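Local atomic coordinates of protein Bug27 (Bordetella pertussis, PDB entry 2QPQ), a protein that probably captures a small solute in the periplasm, as a Venus-flytrap binding protein of the Bug family, for uptake by a membrane transporter. Residues V107-S112 with N170-S175; Q130-S135 with V158-K163. One frame throughout, in Å; residues are numbered along the deposited sequence.

Contact 1 (V107-S112 with N170-S175); sequences VVPAGS and NDVLGS
V107 brings its CG2 to 4.2 Å from CG1 of V172, the first touch in a strand-on-helix contact of the alpha/beta fold: the end of strand 93-109 lies against the last turn of helix 165-173. V107 also packs on A187 and I191 of helix 184-192. The backbone of V107 and V108 passes close to the other branch of V172, with V107 O 3.7 Å from V172 CG2. V108 turns its own side chain away from the helix, onto Q197 and L199 of strand 196-201. P109 carries most of the contact from the strand side. Its CB and CG lie beside V172 O and S175 OG, and its CD sits 3.5 Å from V172 CG2, tight for two carbons. That methyl lies anti to the backbone N of V172, which turns it to the strand; CG1 is tucked between N and the carbonyl carbon (chi1 63°). P109 CG rests 3.4 Å from V172 O, an oxygen already taken by S175 N in the turn that ends the helix. From P109 to S112 the chain turns away from V172 in a type II beta turn, closed by S112 N to P109 O, with G111 at positive phi. A single water bridges A110 O and S175 OG through two weak bonds. The same hydroxyl oxygen, S175 OG, lies 3.4 Å from P109 CB.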
# COMPACT_ATOMS: atom_id res chain seq x y z
N VAL A 107 6.96 -13.73 3.42
CA VAL A 107 6.45 -14.93 4.10
C VAL A 107 6.76 -16.21 3.31
O VAL A 107 6.82 -16.24 2.04
CB VAL A 107 4.92 -14.83 4.47
CG1 VAL A 107 4.69 -13.68 5.42
CG2 VAL A 107 4.02 -14.59 3.20
N VAL A 108 6.98 -17.27 4.07
CA VAL A 108 7.28 -18.60 3.53
C VAL A 108 6.36 -19.61 4.23
O VAL A 108 5.85 -19.33 5.32
CB VAL A 108 8.82 -18.99 3.67
CG1 VAL A 108 9.71 -18.06 2.87
CG2 VAL A 108 9.30 -19.10 5.18
N PRO A 109 6.10 -20.76 3.59
CA PRO A 109 5.29 -21.80 4.19
C PRO A 109 5.90 -22.28 5.50
O PRO A 109 7.14 -22.25 5.67
CB PRO A 109 5.39 -22.95 3.18
CG PRO A 109 5.83 -22.37 1.94
CD PRO A 109 6.59 -21.15 2.26
N ALA A 110 5.05 -22.71 6.41
CA ALA A 110 5.46 -23.53 7.57
C ALA A 110 6.40 -24.63 7.08
O ALA A 110 6.12 -25.30 6.08
CB ALA A 110 4.24 -24.14 8.27
N GLY A 111 7.53 -24.75 7.77
CA GLY A 111 8.54 -25.75 7.45
C GLY A 111 9.41 -25.47 6.24
O GLY A 111 10.13 -26.37 5.77
N SER A 112 9.37 -24.23 5.72
CA SER A 112 10.25 -23.83 4.61
C SER A 112 11.75 -23.94 4.96
O SER A 112 12.14 -23.66 6.09
CB SER A 112 9.97 -22.37 4.27
OG SER A 112 10.96 -21.85 3.43
N ASN A 170 -2.84 -18.00 -0.48
CA ASN A 170 -3.24 -19.37 -0.75
C ASN A 170 -2.13 -20.22 -1.31
O ASN A 170 -1.96 -21.39 -0.91
CB ASN A 170 -4.47 -19.43 -1.67
CG ASN A 170 -5.71 -19.01 -0.97
OD1 ASN A 170 -5.72 -18.89 0.27
ND2 ASN A 170 -6.77 -18.77 -1.73
N ASP A 171 -1.36 -19.67 -2.25
CA ASP A 171 -0.27 -20.48 -2.84
C ASP A 171 0.96 -20.68 -1.92
O ASP A 171 1.66 -21.72 -2.00
CB ASP A 171 0.20 -19.90 -4.16
CG ASP A 171 -0.46 -20.55 -5.36
OD1 ASP A 171 -1.50 -21.22 -5.23
OD2 ASP A 171 0.06 -20.34 -6.46
N VAL A 172 1.25 -19.69 -1.08
CA VAL A 172 2.32 -19.90 -0.11
C VAL A 172 1.82 -20.81 1.02
O VAL A 172 2.55 -21.70 1.45
CB VAL A 172 3.01 -18.56 0.33
CG1 VAL A 172 2.06 -17.65 1.03
CG2 VAL A 172 4.24 -18.83 1.23
N LEU A 173 0.58 -20.63 1.46
CA LEU A 173 -0.05 -21.53 2.41
C LEU A 173 -0.04 -22.99 1.99
O LEU A 173 0.12 -23.86 2.86
CB LEU A 173 -1.47 -21.10 2.76
CG LEU A 173 -1.63 -19.88 3.68
CD1 LEU A 173 -3.08 -19.41 3.64
CD2 LEU A 173 -1.16 -20.18 5.13
N GLY A 174 -0.20 -23.26 0.69
CA GLY A 174 -0.21 -24.62 0.16
C GLY A 174 1.15 -25.07 -0.38
O GLY A 174 1.24 -26.15 -0.96
N SER A 175 2.19 -24.25 -0.18
CA SER A 175 3.53 -24.51 -0.76
C SER A 175 3.62 -24.61 -2.30
O SER A 175 4.62 -25.13 -2.86
CB SER A 175 4.15 -25.76 -0.12
OG SER A 175 4.26 -25.52 1.27
O HOH W 1 7.18 -25.96 2.82

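Contact 2 (Q130-S135 with V158-K163); sequences QVTYGS and VHVPYK
Five backbone hydrogen bonds tie V131-S135 to V158-Y162, joining the two parallel strands of a right-handed beta-alpha-beta unit. The donors switch from one strand to the other: V158 N to V131 O, at 2.7 Å and in the carbonyl plane, then Y133 N to V158 O, V160 N to Y133 O, S135 N to V160 O and Y162 N to S135 O. The last two are more bent, near 140° at the hydrogen. CA-H...O contacts add to the ladder, the shortest from T132 CA to V158 O at 3.0 Å.

Aromatic contacts differ on the two faces. Y133 CG sits between its backbone N and carbonyl carbon (chi1 68°), which turns the ring so that H159 CA lies over its face, 3.9 Å from the centroid, a CH-pi contact; the two rings themselves meet obliquely. Across the sheet, G134 CA meets the edge of the Y162 ring, 3.7 Å from CE2.

The apolar contact on that face is V160 CG2 to T132 CB, 3.8 Å.

Helix 141-153 covers the Y133 and H159 face: Y133 OH bonds to E147 and H143 O, and H159 stacks on H143. Y162 packs on helix 165-173, and strand 180-183 pairs along the other edge of strand 132-135.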
# COMPACT_ATOMS: atom_id res chain seq x y z
N GLN A 130 16.21 -19.84 -9.80
CA GLN A 130 14.77 -20.12 -9.78
C GLN A 130 14.04 -19.86 -8.44
O GLN A 130 13.07 -20.52 -8.14
CB GLN A 130 14.52 -21.57 -10.22
CG GLN A 130 15.04 -21.88 -11.66
CD GLN A 130 16.47 -22.35 -11.69
OE1 GLN A 130 16.88 -23.16 -10.87
NE2 GLN A 130 17.25 -21.87 -12.65
N VAL A 131 14.50 -18.88 -7.66
CA VAL A 131 13.77 -18.45 -6.46
C VAL A 131 12.68 -17.46 -6.91
O VAL A 131 12.98 -16.34 -7.34
CB VAL A 131 14.73 -17.81 -5.44
CG1 VAL A 131 14.02 -17.46 -4.09
CG2 VAL A 131 15.91 -18.74 -5.18
N THR A 132 11.42 -17.90 -6.83
CA THR A 132 10.28 -17.09 -7.25
C THR A 132 9.67 -16.53 -5.99
O THR A 132 9.79 -17.13 -4.92
CB THR A 132 9.25 -17.96 -7.99
OG1 THR A 132 8.98 -19.13 -7.18
CG2 THR A 132 9.82 -18.42 -9.33
N TYR A 133 9.04 -15.37 -6.10
CA TYR A 133 8.26 -14.83 -5.01
C TYR A 133 6.93 -14.37 -5.55
O TYR A 133 6.88 -13.68 -6.57
CB TYR A 133 9.00 -13.67 -4.34
CG TYR A 133 9.17 -12.37 -5.15
CD1 TYR A 133 8.30 -11.31 -4.96
CD2 TYR A 133 10.22 -12.21 -6.04
CE1 TYR A 133 8.43 -10.13 -5.68
CE2 TYR A 133 10.37 -11.00 -6.78
CZ TYR A 133 9.47 -9.98 -6.56
OH TYR A 133 9.59 -8.79 -7.20
N GLY A 134 5.86 -14.74 -4.87
CA GLY A 134 4.54 -14.19 -5.21
C GLY A 134 4.41 -12.75 -4.73
O GLY A 134 5.15 -12.32 -3.84
N SER A 135 3.52 -11.97 -5.35
CA SER A 135 3.13 -10.68 -4.79
C SER A 135 1.64 -10.49 -4.96
O SER A 135 1.00 -11.30 -5.60
CB SER A 135 3.87 -9.51 -5.48
OG SER A 135 3.24 -9.21 -6.71
N VAL A 158 12.57 -14.13 -8.85
CA VAL A 158 11.68 -13.98 -9.99
C VAL A 158 10.25 -13.73 -9.51
O VAL A 158 9.68 -14.54 -8.79
CB VAL A 158 11.70 -15.24 -10.88
CG1 VAL A 158 10.56 -15.17 -11.98
CG2 VAL A 158 13.09 -15.41 -11.50
N HIS A 159 9.68 -12.61 -9.95
CA HIS A 159 8.35 -12.19 -9.48
C HIS A 159 7.25 -12.99 -10.16
O HIS A 159 7.22 -13.14 -11.41
CB HIS A 159 8.18 -10.69 -9.73
CG HIS A 159 6.78 -10.18 -9.57
ND1 HIS A 159 6.04 -10.33 -8.41
CD2 HIS A 159 6.00 -9.50 -10.43
CE1 HIS A 159 4.86 -9.74 -8.57
NE2 HIS A 159 4.81 -9.23 -9.79
N VAL A 160 6.35 -13.51 -9.34
CA VAL A 160 5.18 -14.17 -9.88
C VAL A 160 3.96 -13.42 -9.30
O VAL A 160 3.74 -13.41 -8.07
CB VAL A 160 5.16 -15.69 -9.50
CG1 VAL A 160 3.83 -16.34 -9.95
CG2 VAL A 160 6.42 -16.48 -10.06
N PRO A 161 3.20 -12.71 -10.17
CA PRO A 161 2.14 -11.90 -9.62
C PRO A 161 0.88 -12.72 -9.35
O PRO A 161 0.58 -13.66 -10.09
CB PRO A 161 1.87 -10.88 -10.74
CG PRO A 161 2.18 -11.68 -12.02
CD PRO A 161 3.33 -12.56 -11.64
N TYR A 162 0.14 -12.30 -8.32
CA TYR A 162 -1.19 -12.82 -8.04
C TYR A 162 -2.23 -11.71 -8.10
O TYR A 162 -1.92 -10.54 -7.97
CB TYR A 162 -1.22 -13.48 -6.63
CG TYR A 162 -0.46 -14.80 -6.63
CD1 TYR A 162 -1.13 -16.00 -6.75
CD2 TYR A 162 0.94 -14.83 -6.55
CE1 TYR A 162 -0.44 -17.22 -6.75
CE2 TYR A 162 1.65 -16.05 -6.57
CZ TYR A 162 0.94 -17.22 -6.69
OH TYR A 162 1.60 -18.42 -6.75
N LYS A 163 -3.48 -12.10 -8.23
CA LYS A 163 -4.56 -11.14 -8.26
C LYS A 163 -4.96 -10.80 -6.81
O LYS A 163 -5.97 -11.27 -6.29
CB LYS A 163 -5.70 -11.73 -9.08
CG LYS A 163 -6.67 -10.73 -9.58
CD LYS A 163 -7.72 -11.42 -10.49
CE LYS A 163 -9.06 -10.72 -10.43
NZ LYS A 163 -9.02 -9.23 -10.52

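Overall arrangement
The two contacts lie on the same side of the chain's centre, with their own centres about 13 Å apart, and both reach the same mixed sheet. Contact 2 is nested within the loop that contact 1 closes. Contact 1 is the more buried and small, an apolar meeting of strand and helix with a water bound weakly to both sides at its exposed end; contact 2 is partly buried, more extensive and held by a backbone ladder, with aromatic groups on both faces. Strand 158-161 is followed, after a short link, by helix 165-173, and a probable hydrogen bond from Y162 OH to D171 OD2, 2.5 Å, links contact 2 to the helix of contact 1.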